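Local structure of amino Transferase (Eubacterium rectale, 3ELE) at residues H384-P387 and A388-K391. The protein probably catalyses pyridoxal-phosphate-dependent transfer of amino groups, as a class I and II aminotransferase with pyridoxal-5'-phosphate bound in its pocket. Numbering follows the deposited sequence.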
ATOM      1  N   HIS A 384      10.970   8.020 -36.915  1.00 36.39           N
ATOM      2  CA  HIS A 384      12.404   7.703 -37.129  0.50 35.78           C
ATOM      3  C   HIS A 384      12.666   6.187 -37.050  1.00 35.55           C
ATOM      4  O   HIS A 384      13.655   5.701 -37.589  1.00 34.40           O
ATOM      5  CB  HIS A 384      13.345   8.458 -36.165  0.50 35.83           C
ATOM      6  CG  HIS A 384      13.151   9.945 -36.163  0.50 33.46           C
ATOM      7  ND1 HIS A 384      13.110  10.686 -35.002  0.50 31.86           N
ATOM      8  CD2 HIS A 384      12.896  10.809 -37.170  0.50 33.63           C
ATOM      9  CE1 HIS A 384      12.889  11.953 -35.300  0.50 35.35           C
ATOM     10  NE2 HIS A 384      12.756  12.056 -36.609  0.50 34.61           N
ATOM     11  N   SER A 385      11.770   5.435 -36.409  1.00 34.89           N
ATOM     12  CA  SER A 385      11.902   3.972 -36.309  1.00 34.23           C
ATOM     13  C   SER A 385      11.576   3.192 -37.588  1.00 33.20           C
ATOM     14  O   SER A 385      12.001   2.036 -37.708  1.00 32.10           O
ATOM     15  CB  SER A 385      11.002   3.427 -35.206  1.00 33.85           C
ATOM     16  OG  SER A 385       9.632   3.445 -35.577  1.00 34.51           O
HETATM   17  N   MSE A 386      10.836   3.804 -38.526  1.00 32.69           N
HETATM   18  CA  MSE A 386      10.328   3.076 -39.723  1.00 31.17           C
HETATM   19  C   MSE A 386      11.361   2.407 -40.623  1.00 30.73           C
HETATM   20  O   MSE A 386      11.147   1.265 -41.029  1.00 29.40           O
HETATM   21  CB  MSE A 386       9.298   3.910 -40.513  1.00 29.84           C
HETATM   22  CG  MSE A 386       7.998   4.114 -39.722  1.00 29.74           C
HETATM   23 SE   MSE A 386       7.093   2.440 -39.371  0.75 32.99          SE
HETATM   24  CE  MSE A 386       6.033   2.935 -37.849  1.00 29.18           C
ATOM     25  N   PRO A 387      12.461   3.108 -40.963  1.00 31.16           N
ATOM     26  CA  PRO A 387      13.547   2.439 -41.685  1.00 31.85           C
ATOM     27  C   PRO A 387      14.133   1.200 -40.977  1.00 32.48           C
ATOM     28  O   PRO A 387      14.479   0.242 -41.655  1.00 32.45           O
ATOM     29  CB  PRO A 387      14.600   3.553 -41.833  1.00 32.90           C
ATOM     30  CG  PRO A 387      13.785   4.797 -41.859  1.00 31.25           C
ATOM     31  CD  PRO A 387      12.726   4.553 -40.832  1.00 30.57           C
ATOM     32  N   ALA A 388      14.216   1.206 -39.644  1.00 33.06           N
ATOM     33  CA  ALA A 388      14.697   0.018 -38.904  1.00 34.22           C
ATOM     34  C   ALA A 388      13.652  -1.114 -38.993  1.00 35.02           C
ATOM     35  O   ALA A 388      14.019  -2.257 -39.243  1.00 35.61           O
ATOM     36  CB  ALA A 388      15.056   0.360 -37.465  1.00 34.67           C
ATOM     37  N   PHE A 389      12.369  -0.782 -38.798  1.00 34.85           N
ATOM     38  CA  PHE A 389      11.257  -1.737 -39.015  1.00 34.56           C
ATOM     39  C   PHE A 389      11.250  -2.363 -40.417  1.00 35.23           C
ATOM     40  O   PHE A 389      11.010  -3.566 -40.558  1.00 35.72           O
ATOM     41  CB  PHE A 389       9.886  -1.102 -38.748  1.00 33.39           C
ATOM     42  CG  PHE A 389       9.511  -1.082 -37.297  1.00 33.09           C
ATOM     43  CD1 PHE A 389       9.262  -2.282 -36.623  1.00 31.32           C
ATOM     44  CD2 PHE A 389       9.377   0.121 -36.602  1.00 28.22           C
ATOM     45  CE1 PHE A 389       8.900  -2.287 -35.278  1.00 32.78           C
ATOM     46  CE2 PHE A 389       9.020   0.128 -35.237  1.00 32.47           C
ATOM     47  CZ  PHE A 389       8.782  -1.069 -34.579  1.00 31.14           C
ATOM     48  N   GLU A 390      11.511  -1.535 -41.424  1.00 35.19           N
ATOM     49  CA  GLU A 390      11.617  -1.964 -42.812  1.00 36.88           C
ATOM     50  C   GLU A 390      12.790  -2.935 -43.000  1.00 36.18           C
ATOM     51  O   GLU A 390      12.659  -3.931 -43.716  1.00 34.06           O
ATOM     52  CB  GLU A 390      11.788  -0.725 -43.713  1.00 36.72           C
ATOM     53  CG  GLU A 390      11.801  -0.959 -45.211  1.00 39.31           C
ATOM     54  CD  GLU A 390      11.970   0.348 -45.998  1.00 40.72           C
ATOM     55  OE1 GLU A 390      12.737   1.250 -45.569  1.00 49.55           O
ATOM     56  OE2 GLU A 390      11.345   0.462 -47.067  1.00 51.73           O
ATOM     57  N   LYS A 391      13.928  -2.635 -42.362  1.00 36.83           N
ATOM     58  CA  LYS A 391      15.125  -3.492 -42.445  1.00 37.22           C
ATOM     59  C   LYS A 391      14.896  -4.832 -41.733  1.00 36.28           C
ATOM     60  O   LYS A 391      15.321  -5.874 -42.236  1.00 35.05           O
ATOM     61  CB  LYS A 391      16.353  -2.769 -41.883  1.00 37.19           C
ATOM     62  CG  LYS A 391      17.666  -3.500 -42.122  1.00 39.96           C
ATOM     63  CD  LYS A 391      18.857  -2.595 -41.855  1.00 39.45           C
ATOM     64  CE  LYS A 391      20.172  -3.352 -41.986  1.00 46.61           C
ATOM     65  NZ  LYS A 391      21.371  -2.462 -41.804  1.00 48.21           N
TER
HETATM   66  O   HOH W   1      15.162   3.634 -38.371  1.00 36.22           O
HETATM   67  O   HOH W   2      15.121   0.467 -44.151  1.00 43.62           O
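Ser385 and Phe389 meet one turn apart in a helix that a proline kinks. A proline inside a helix lacks the N-H that would bond to the turn before; at Pro387 the turn opens, and a water serves the His384 carbonyl instead. The irregularity continues at Ala388, whose N-H is split between Ser385 O (N-H...O angle 121°) and water 1, both weakly, while that water donates to His384 O at 2.7 Å. From Phe389 onward the regular i to i+4 pattern holds. Phe389 N reaches Ser385 O at 3.0 Å and nearly straight (171°), Glu390 N bonds to Met386 O at 2.9 Å, and Lys391 N to Pro387 O. That last carbonyl also accepts from water 2, which donates in turn to Glu390 OE1 at 2.9 Å. Ser385 OG is hydrogen-bonded to Ile382 O and lies at the edge of the Phe389 ring, 3.4 Å from CE2. With its CG beside the backbone N (chi1 -82°), Phe389 carries the ring back along the helix, where selenomethionine Met386 places SE obliquely 4.3 Å from CD2, a Met-aromatic contact. An alanine in place of Phe389 would probably open a gap beside Ser385 and deprive the selenium of its aromatic neighbour. Helix 379-396 packs against helix 306-323 through Met386 on Leu316 and Phe389 on Leu320 and Ile323, and against the paired strands 38-39 and 357-358, where Ala388 touches Tyr38 and Val357.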